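Local coordinates for pollen-specific leucine-rich repeat extensin-like protein 1 (Arabidopsis thaliana, PDB 6TME) that probably binds RALF-family signalling peptides through its leucine-rich repeats and links them to the pollen-tube cell wall through an extensin-like part, at residues K56-D61 / A67-P72; V159-P164 / P181-D186; N301-P306 / Q323-G328; F335-T338 / N344-N347. One frame throughout, in Å; residues are numbered along the deposited sequence.

Overall arrangement
The four contacts follow one another along a leucine-rich repeat solenoid. Contact 1 lies in the N-terminal cap, and contacts 3 and 4 lie near the C-terminal end, on the opposite side of the chain's centre. Contact 2 is nearer the middle, about 15 Å from that centre. None is fully buried: each mixes buried and more exposed residues. Contacts 1 and 2 are apolar, one aromatic and one aliphatic. Contact 3 is covalent, a disulfide. Contact 4 is ionic. Contacts 2 and 3 both join short helical segments. Contacts 3 and 4 touch and share strand 334-336, whose Phe335 packs on Cys303 and Pro327; their centres are about 13 Å apart.

Contact 1 of 4, residues K56-D61 / A67-P72; sequences KAFYSD and ANWVGP. With SO4 (sulfate ion), chain L.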
# COMPACT_ATOMS: atom_id res chain seq x y z
N LYS A 56 19.23 8.28 -22.79
CA LYS A 56 19.56 7.32 -23.84
C LYS A 56 18.66 6.09 -23.78
O LYS A 56 18.32 5.52 -24.82
CB LYS A 56 21.02 6.88 -23.75
CG LYS A 56 22.02 7.90 -24.25
CD LYS A 56 23.42 7.27 -24.28
CE LYS A 56 24.48 8.21 -24.82
NZ LYS A 56 25.80 7.51 -24.91
N ALA A 57 18.24 5.68 -22.58
CA ALA A 57 17.34 4.54 -22.42
C ALA A 57 15.87 4.88 -22.62
O ALA A 57 15.04 3.99 -22.49
CB ALA A 57 17.52 3.90 -21.04
N PHE A 58 15.51 6.13 -22.94
CA PHE A 58 14.11 6.47 -23.17
C PHE A 58 13.73 6.07 -24.59
O PHE A 58 14.08 6.76 -25.55
CB PHE A 58 13.86 7.96 -22.96
CG PHE A 58 13.98 8.41 -21.54
CD1 PHE A 58 14.20 7.49 -20.51
CD2 PHE A 58 13.85 9.76 -21.22
CE1 PHE A 58 14.30 7.90 -19.18
CE2 PHE A 58 13.96 10.19 -19.90
CZ PHE A 58 14.19 9.26 -18.88
N TYR A 59 13.00 4.95 -24.74
CA TYR A 59 12.58 4.56 -26.08
C TYR A 59 11.40 5.40 -26.56
O TYR A 59 11.30 5.72 -27.75
CB TYR A 59 12.20 3.07 -26.13
N SER A 60 10.49 5.73 -25.66
CA SER A 60 9.34 6.51 -26.07
C SER A 60 8.96 7.46 -24.94
O SER A 60 8.80 7.03 -23.79
CB SER A 60 8.16 5.61 -26.43
OG SER A 60 6.95 6.28 -26.19
N ASP A 61 8.83 8.73 -25.27
CA ASP A 61 8.55 9.79 -24.30
C ASP A 61 7.39 10.59 -24.88
O ASP A 61 7.59 11.61 -25.55
CB ASP A 61 9.78 10.66 -24.07
CG ASP A 61 9.55 11.76 -23.07
OD1 ASP A 61 8.44 11.84 -22.50
OD2 ASP A 61 10.49 12.55 -22.86
N ALA A 67 12.70 16.58 -23.38
CA ALA A 67 13.14 17.48 -24.44
C ALA A 67 14.22 18.45 -23.97
O ALA A 67 15.24 18.62 -24.64
CB ALA A 67 11.93 18.25 -24.97
N ASN A 68 14.03 19.10 -22.82
CA ASN A 68 15.01 20.06 -22.34
C ASN A 68 16.16 19.43 -21.56
O ASN A 68 16.96 20.16 -20.97
CB ASN A 68 14.35 21.16 -21.49
CG ASN A 68 14.04 20.70 -20.05
OD1 ASN A 68 13.92 19.50 -19.77
ND2 ASN A 68 13.92 21.66 -19.14
N TRP A 69 16.29 18.09 -21.56
CA TRP A 69 17.42 17.45 -20.88
C TRP A 69 18.68 17.54 -21.75
O TRP A 69 19.16 16.55 -22.33
CB TRP A 69 17.10 16.00 -20.54
CG TRP A 69 16.09 15.76 -19.49
CD1 TRP A 69 15.08 16.61 -19.11
CD2 TRP A 69 15.98 14.60 -18.68
NE1 TRP A 69 14.35 16.03 -18.11
CE2 TRP A 69 14.87 14.79 -17.82
CE3 TRP A 69 16.70 13.40 -18.59
CZ2 TRP A 69 14.47 13.83 -16.88
CZ3 TRP A 69 16.29 12.43 -17.65
CH2 TRP A 69 15.19 12.66 -16.82
N VAL A 70 19.23 18.75 -21.82
CA VAL A 70 20.40 19.05 -22.66
C VAL A 70 21.29 20.04 -21.93
O VAL A 70 20.81 20.97 -21.27
CB VAL A 70 20.00 19.60 -24.05
CG1 VAL A 70 19.08 18.64 -24.78
CG2 VAL A 70 19.30 20.94 -23.91
N GLY A 71 22.60 19.85 -22.05
CA GLY A 71 23.55 20.74 -21.43
C GLY A 71 23.74 20.46 -19.95
O GLY A 71 22.98 19.70 -19.33
N PRO A 72 24.74 21.10 -19.35
CA PRO A 72 25.14 20.75 -17.98
C PRO A 72 24.33 21.41 -16.87
O PRO A 72 24.61 21.17 -15.69
CB PRO A 72 26.60 21.23 -17.94
CG PRO A 72 26.56 22.46 -18.81
CD PRO A 72 25.61 22.13 -19.94
S SO4 L . 6.95 8.54 -29.14
O1 SO4 L . 6.75 9.19 -30.43
O2 SO4 L . 7.00 7.09 -29.33
O3 SO4 L . 5.83 8.89 -28.26
O4 SO4 L . 8.21 9.00 -28.55
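The backbone O of Trp69, whose ring meets Phe58, is gripped by two donors of helix 43-56, Lys55 NZ and Gln52 NE2. Trp69 is also the centre of an inverse gamma turn, and its NE1 bonds to Lys78 O. The residue is thus held by backbone and ring alike. Across the contact, CZ3 of Trp69 lies 3.9 Å from CE2 of Phe58. CZ of Phe58 is 4.0 Å from the same CZ3. The rings meet obliquely, with planes at 56° and centroids 5.6 Å apart. In both residues CG stands anti to the carbonyl carbon (chi1 -69° in Phe58), which brings the outer ring atoms together. Trp54 meets Phe58 edge-to-face, and Tyr77 stacks on Trp69, so the pair is part of an aromatic cluster in the N-terminal cap of the repeats. Replacing Phe58 by an alanine would probably open a gap beside CZ3 and CH2 of Trp69 and remove the edge-to-face partner of Trp54. No hydrogen bond crosses between the segments themselves, so they are matched to each other by apolar ring packing.

Contact 2 of 4, residues V159-P164 / P181-D186; sequences VALSWP and PPEIFD
Leu161 reaches from the 3-10 segment 159-162 to the 3-10 segment 182-185. Both lie on the convex side of the leucine-rich repeat solenoid, where such short helical segments are common. The CB of Leu161 points toward 181-186 but stops short of close contact. CG lies anti to the carbonyl carbon (chi1 -61°), and from it the two methyls part. CD1 goes to Glu183: it is 3.7 Å from Glu183 CG and 3.8 Å from Glu183 OE2. The same methyl has Pro181 CB at 4.2 Å. CD2 turns to Ile184 instead, touching Ile184 CD1 at 3.6 Å and Ile184 CA at 3.7 Å. Leu161 crosses both Glu183 and Ile184 at about a right angle. Chi1 of 55° sets Glu183 CG against CD1 of Leu161, and the bend at chi2 (-91°) turns the carboxylate back so that OE2 also comes near that methyl. Ile184 presents the end of its longer branch. An alanine in place of Leu161 would probably leave Ile184 CD1 and the Glu183 chain facing a gap between the two segments. Leu169 of strand 168-170 is touched by both Ala160 and Ile184, which links the contact to the interior. Within 159-164, Val159 O accepts from Ser162 N and also from Ser162 OG, the latter at 2.8 Å and in the carbonyl plane.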
# COMPACT_ATOMS: atom_id res chain seq x y z
N VAL A 159 17.02 -3.99 -3.24
CA VAL A 159 17.83 -2.78 -3.05
C VAL A 159 17.14 -1.80 -2.10
O VAL A 159 17.80 -1.04 -1.38
CB VAL A 159 18.14 -2.12 -4.42
CG1 VAL A 159 16.86 -1.62 -5.08
CG2 VAL A 159 19.14 -0.96 -4.24
N ALA A 160 15.80 -1.84 -2.04
CA ALA A 160 15.08 -0.98 -1.11
C ALA A 160 15.44 -1.27 0.34
O ALA A 160 15.35 -0.38 1.19
CB ALA A 160 13.57 -1.12 -1.31
N LEU A 161 15.88 -2.50 0.64
CA LEU A 161 16.23 -2.84 2.02
C LEU A 161 17.52 -2.15 2.46
O LEU A 161 17.79 -2.09 3.66
CB LEU A 161 16.37 -4.35 2.17
CG LEU A 161 15.11 -5.17 1.87
CD1 LEU A 161 15.43 -6.65 1.72
CD2 LEU A 161 14.04 -4.95 2.93
N SER A 162 18.30 -1.64 1.52
CA SER A 162 19.59 -1.06 1.86
C SER A 162 19.50 0.42 2.24
O SER A 162 20.52 1.00 2.61
CB SER A 162 20.56 -1.23 0.69
OG SER A 162 20.25 -0.30 -0.33
N TRP A 163 18.32 1.03 2.17
CA TRP A 163 18.22 2.47 2.38
C TRP A 163 17.92 2.75 3.84
O TRP A 163 16.85 2.37 4.32
CB TRP A 163 17.13 3.06 1.49
CG TRP A 163 17.46 3.00 0.03
CD1 TRP A 163 18.69 3.18 -0.53
CD2 TRP A 163 16.56 2.74 -1.05
NE1 TRP A 163 18.62 3.05 -1.89
CE2 TRP A 163 17.32 2.79 -2.25
CE3 TRP A 163 15.18 2.48 -1.14
CZ2 TRP A 163 16.76 2.59 -3.51
CZ3 TRP A 163 14.62 2.27 -2.39
CH2 TRP A 163 15.41 2.33 -3.56
N PRO A 164 18.83 3.39 4.59
CA PRO A 164 18.60 3.59 6.04
C PRO A 164 17.57 4.66 6.40
O PRO A 164 17.19 4.77 7.57
CB PRO A 164 19.98 3.97 6.56
CG PRO A 164 20.68 4.63 5.34
CD PRO A 164 20.15 3.86 4.15
N PRO A 181 10.26 -10.56 1.05
CA PRO A 181 11.35 -10.59 2.04
C PRO A 181 10.83 -10.21 3.42
O PRO A 181 10.41 -9.06 3.63
CB PRO A 181 12.35 -9.54 1.52
CG PRO A 181 11.94 -9.27 0.09
CD PRO A 181 10.46 -9.53 0.01
N PRO A 182 10.84 -11.14 4.37
CA PRO A 182 10.30 -10.81 5.71
C PRO A 182 10.98 -9.60 6.33
O PRO A 182 10.33 -8.82 7.04
CB PRO A 182 10.54 -12.08 6.53
CG PRO A 182 10.74 -13.20 5.51
CD PRO A 182 11.36 -12.52 4.29
N GLU A 183 12.26 -9.39 6.05
CA GLU A 183 12.94 -8.27 6.68
C GLU A 183 12.36 -6.91 6.27
O GLU A 183 12.69 -5.91 6.93
CB GLU A 183 14.44 -8.34 6.35
CG GLU A 183 14.80 -8.42 4.87
CD GLU A 183 14.92 -9.85 4.35
OE1 GLU A 183 14.26 -10.76 4.90
OE2 GLU A 183 15.69 -10.07 3.38
N ILE A 184 11.50 -6.84 5.24
CA ILE A 184 10.91 -5.56 4.84
C ILE A 184 10.14 -4.93 6.00
O ILE A 184 10.10 -3.70 6.11
CB ILE A 184 9.99 -5.73 3.61
CG1 ILE A 184 9.59 -4.37 3.04
CG2 ILE A 184 8.69 -6.40 3.99
CD1 ILE A 184 10.73 -3.60 2.41
N PHE A 185 9.54 -5.73 6.88
CA PHE A 185 8.81 -5.17 8.02
C PHE A 185 9.72 -4.76 9.17
O PHE A 185 9.23 -4.16 10.14
CB PHE A 185 7.72 -6.16 8.47
CG PHE A 185 6.66 -6.36 7.42
CD1 PHE A 185 5.82 -5.32 7.07
CD2 PHE A 185 6.58 -7.55 6.71
CE1 PHE A 185 4.87 -5.46 6.06
CE2 PHE A 185 5.65 -7.70 5.71
CZ PHE A 185 4.79 -6.65 5.39
N ASP A 186 11.04 -5.04 9.07
CA ASP A 186 12.01 -4.53 10.05
C ASP A 186 12.42 -3.09 9.76
O ASP A 186 12.83 -2.39 10.69
CB ASP A 186 13.27 -5.41 10.07
CG ASP A 186 12.98 -6.87 10.34
OD1 ASP A 186 12.13 -7.18 11.19
OD2 ASP A 186 13.62 -7.72 9.67

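Contact 3 of 4, residues N301-P306 / Q323-G328; sequences NICKLP and QSCVPG. With SO4 (sulfate ion), chain K.
This is a disulfide contact near the C-terminal end of the solenoid. Cys303, the last residue of helix 300-303, is bonded to Cys325, which ends the 3-10 segment 323-325. The two SG atoms are 2.1 Å apart, and the CA atoms of Cys303 and Cys325 come within 5.4 Å. The CB-SG-SG-CB torsion is 108°, so the bridge has right-handed sense. The bridge is buried: Cys303 packs on Val298, Phe311 and Phe335, and Cys325 also touches Val298. The cysteines are 22 residues apart, close to one leucine-rich repeat, so the bond ties together successive helical segments of the coil on its convex side. The chain between them includes strands 310-312 and 317-321. Beyond Cys303 the helix ends, and Lys333 NZ donates to Cys303 O and Leu305 O. Beside the bridge, the Lys304 chain touches Ser324 through CD, 3.6 Å from Ser324 OG, a contact of aliphatic chain with hydroxyl. A sulfate ion, probably from the crystallisation liquor, is bound by both residues. Its O2 accepts from Ser324 N at 3.0 Å and from Ser324 OG at 3.1 Å. With chi1 at 56°, OG is set between the backbone N and the carbonyl carbon, close enough to N for both to reach the same sulfate oxygen. The Lys304 chain bends at chi3, and its NZ makes a weak bond of 3.4 Å to sulfate O4.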
# COMPACT_ATOMS: atom_id res chain seq x y z
N ASN A 301 -21.71 -6.73 19.22
CA ASN A 301 -20.33 -6.53 19.65
C ASN A 301 -19.55 -5.79 18.58
O ASN A 301 -18.73 -4.91 18.87
CB ASN A 301 -19.70 -7.89 19.93
CG ASN A 301 -18.76 -7.87 21.10
OD1 ASN A 301 -18.77 -6.94 21.90
ND2 ASN A 301 -17.93 -8.91 21.20
N ILE A 302 -19.82 -6.12 17.32
CA ILE A 302 -19.11 -5.59 16.18
C ILE A 302 -19.91 -4.48 15.49
O ILE A 302 -19.37 -3.41 15.19
CB ILE A 302 -18.79 -6.75 15.21
CG1 ILE A 302 -17.81 -7.71 15.88
CG2 ILE A 302 -18.28 -6.24 13.89
CD1 ILE A 302 -17.76 -9.08 15.26
N CYS A 303 -21.20 -4.71 15.27
CA CYS A 303 -22.01 -3.78 14.49
C CYS A 303 -22.27 -2.46 15.21
O CYS A 303 -22.70 -1.50 14.55
CB CYS A 303 -23.34 -4.44 14.12
SG CYS A 303 -23.11 -5.89 13.03
N LYS A 304 -22.01 -2.36 16.51
CA LYS A 304 -22.20 -1.10 17.22
C LYS A 304 -20.89 -0.43 17.59
O LYS A 304 -20.88 0.47 18.43
CB LYS A 304 -23.10 -1.32 18.44
CG LYS A 304 -24.55 -1.31 17.98
CD LYS A 304 -25.56 -1.95 18.93
CE LYS A 304 -25.68 -1.22 20.24
NZ LYS A 304 -27.05 -1.45 20.81
N LEU A 305 -19.78 -0.83 16.96
CA LEU A 305 -18.52 -0.12 17.13
C LEU A 305 -18.71 1.35 16.76
O LEU A 305 -19.41 1.67 15.80
CB LEU A 305 -17.44 -0.77 16.27
CG LEU A 305 -16.87 -2.11 16.77
CD1 LEU A 305 -16.17 -2.87 15.66
CD2 LEU A 305 -15.93 -1.92 17.94
N PRO A 306 -18.11 2.27 17.52
CA PRO A 306 -18.54 3.68 17.45
C PRO A 306 -18.22 4.40 16.15
O PRO A 306 -19.00 5.27 15.73
CB PRO A 306 -17.80 4.32 18.63
CG PRO A 306 -16.59 3.44 18.81
CD PRO A 306 -17.07 2.05 18.53
N GLN A 323 -29.83 -7.55 15.17
CA GLN A 323 -30.73 -6.61 14.51
C GLN A 323 -30.01 -5.32 14.13
O GLN A 323 -30.34 -4.69 13.12
CB GLN A 323 -31.93 -6.29 15.41
CG GLN A 323 -32.66 -7.51 15.94
CD GLN A 323 -33.92 -7.16 16.72
OE1 GLN A 323 -34.31 -5.99 16.80
NE2 GLN A 323 -34.55 -8.17 17.31
N SER A 324 -29.03 -4.92 14.92
CA SER A 324 -28.29 -3.71 14.57
C SER A 324 -27.28 -3.94 13.45
O SER A 324 -26.66 -2.97 13.00
CB SER A 324 -27.60 -3.15 15.80
OG SER A 324 -26.77 -4.13 16.39
N CYS A 325 -27.13 -5.17 12.96
CA CYS A 325 -26.32 -5.48 11.78
C CYS A 325 -27.10 -5.47 10.49
O CYS A 325 -26.53 -5.76 9.44
CB CYS A 325 -25.68 -6.86 11.91
SG CYS A 325 -24.76 -7.09 13.38
N VAL A 326 -28.40 -5.19 10.54
CA VAL A 326 -29.25 -5.43 9.38
C VAL A 326 -29.12 -4.24 8.43
O VAL A 326 -29.25 -3.08 8.87
CB VAL A 326 -30.70 -5.64 9.82
CG1 VAL A 326 -31.64 -5.76 8.61
CG2 VAL A 326 -30.79 -6.90 10.65
N PRO A 327 -28.84 -4.48 7.16
CA PRO A 327 -28.79 -3.37 6.20
C PRO A 327 -30.16 -2.72 6.08
O PRO A 327 -31.20 -3.34 6.32
CB PRO A 327 -28.36 -4.05 4.89
CG PRO A 327 -27.82 -5.43 5.30
CD PRO A 327 -28.58 -5.79 6.54
N GLY A 328 -30.16 -1.43 5.73
CA GLY A 328 -31.35 -0.60 5.74
C GLY A 328 -31.87 -0.22 7.12
O GLY A 328 -32.87 0.49 7.20
S SO4 K . -29.33 -4.85 19.03
O1 SO4 K . -30.00 -3.61 18.64
O2 SO4 K . -29.03 -5.65 17.85
O3 SO4 K . -30.22 -5.62 19.91
O4 SO4 K . -28.09 -4.54 19.75

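Contact 4 of 4, residues F335-T338 / N344-N347; sequences FDDT and NRPN. With SO4 (sulfate ion), chain Q; SO4 (sulfate ion), chain M.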
# COMPACT_ATOMS: atom_id res chain seq x y z
N PHE A 335 -24.46 -1.42 5.98
CA PHE A 335 -24.21 -2.84 6.09
C PHE A 335 -24.53 -3.52 4.77
O PHE A 335 -25.23 -2.98 3.92
CB PHE A 335 -25.03 -3.47 7.22
CG PHE A 335 -24.78 -2.85 8.56
CD1 PHE A 335 -23.59 -3.12 9.25
CD2 PHE A 335 -25.71 -2.00 9.14
CE1 PHE A 335 -23.35 -2.56 10.50
CE2 PHE A 335 -25.47 -1.44 10.39
CZ PHE A 335 -24.28 -1.71 11.07
N ASP A 336 -23.98 -4.72 4.60
CA ASP A 336 -24.23 -5.50 3.39
C ASP A 336 -24.13 -6.97 3.76
O ASP A 336 -23.06 -7.43 4.20
CB ASP A 336 -23.23 -5.10 2.31
CG ASP A 336 -23.47 -5.81 0.99
OD1 ASP A 336 -24.32 -6.72 0.92
OD2 ASP A 336 -22.78 -5.46 0.01
N ASP A 337 -25.25 -7.71 3.63
CA ASP A 337 -25.32 -9.10 4.07
C ASP A 337 -25.81 -10.04 2.96
O ASP A 337 -26.24 -11.15 3.25
CB ASP A 337 -26.21 -9.24 5.31
CG ASP A 337 -27.71 -8.94 5.06
OD1 ASP A 337 -28.13 -8.57 3.92
OD2 ASP A 337 -28.49 -9.07 6.04
N THR A 338 -25.73 -9.60 1.71
CA THR A 338 -26.08 -10.40 0.55
C THR A 338 -25.35 -11.74 0.52
O THR A 338 -24.15 -11.82 0.81
CB THR A 338 -25.73 -9.61 -0.72
OG1 THR A 338 -26.40 -8.34 -0.68
CG2 THR A 338 -26.08 -10.36 -1.99
N ASN A 344 -35.03 -14.83 6.60
CA ASN A 344 -35.80 -13.59 6.58
C ASN A 344 -34.94 -12.40 6.17
O ASN A 344 -34.99 -11.32 6.77
CB ASN A 344 -36.48 -13.33 7.92
CG ASN A 344 -37.82 -14.00 8.02
OD1 ASN A 344 -38.29 -14.59 7.05
ND2 ASN A 344 -38.45 -13.91 9.19
N ARG A 345 -34.14 -12.61 5.14
CA ARG A 345 -33.34 -11.58 4.50
C ARG A 345 -33.32 -11.90 3.02
O ARG A 345 -33.44 -13.07 2.63
CB ARG A 345 -31.90 -11.55 5.06
CG ARG A 345 -31.80 -11.10 6.53
CD ARG A 345 -32.00 -9.59 6.64
NE ARG A 345 -31.17 -8.88 5.67
CZ ARG A 345 -31.55 -7.80 4.99
NH1 ARG A 345 -32.76 -7.27 5.18
NH2 ARG A 345 -30.72 -7.24 4.13
N PRO A 346 -33.22 -10.89 2.17
CA PRO A 346 -33.20 -11.15 0.73
C PRO A 346 -31.85 -11.68 0.25
O PRO A 346 -30.84 -11.61 0.95
CB PRO A 346 -33.50 -9.77 0.13
CG PRO A 346 -33.03 -8.80 1.18
CD PRO A 346 -33.26 -9.46 2.49
N ASN A 347 -31.88 -12.27 -0.95
CA ASN A 347 -30.69 -12.63 -1.72
C ASN A 347 -29.71 -13.48 -0.91
O ASN A 347 -28.49 -13.31 -1.01
CB ASN A 347 -30.00 -11.37 -2.25
CG ASN A 347 -30.95 -10.50 -3.05
OD1 ASN A 347 -31.68 -10.98 -3.91
ND2 ASN A 347 -30.96 -9.20 -2.76
S SO4 Q . -24.16 -6.44 -3.26
O1 SO4 Q . -24.37 -7.24 -4.47
O2 SO4 Q . -23.69 -5.11 -3.62
O3 SO4 Q . -25.43 -6.29 -2.53
O4 SO4 Q . -23.16 -7.09 -2.41
S SO4 M . -34.84 -14.02 -2.08
O1 SO4 M . -35.68 -14.15 -3.27
O2 SO4 M . -34.06 -12.79 -2.18
O3 SO4 M . -33.94 -15.17 -1.99
O4 SO4 M . -35.70 -13.98 -0.90
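Thr338 and Asn347 bring the two backbones closest, with their CA atoms 5.6 Å apart. Segment 335-338 leaves strand 334-336 at Asp337, through an Asx turn in which Asp336 OD1 accepts from Thr338 N at 3.3 Å. Segment 344-347 is irregular, and Asn347 has positive phi. Gln348 NE2 spans the two by bonding to Asp337 O and Pro346 O. The main side-chain link is a salt bridge. Arg345 grips Asp337 side-on with two nitrogens, one to each oxygen. NH2 donates to OD1 of Asp337 at 2.9 Å, nearly straight at 171° and in the guanidinium plane. NE donates to OD2 of Asp337 at 2.7 Å but bends to 142°, and OD2 lies out of that plane. The two flat groups are turned 37° against each other. OD2 uses its syn lone pair. The Arg345 chain folds at chi2 and chi3, and Pro346 CD rests over one guanidinium face, 3.4 Å above its plane. Glu321 lies close to Asp337, and Arg345, its long and weak ion-pair partner, probably offsets part of this like-charge contact. At the outer side, Thr338 CG2 runs beside Asn347 CB at 4.1 Å. Asn347 N donates to O2 of a sulfate ion. The strand end and the loop leading to helix 351-358, held by an ion pair whose aspartate is buried, form part of the C-terminal cap of a leucine-rich repeat solenoid.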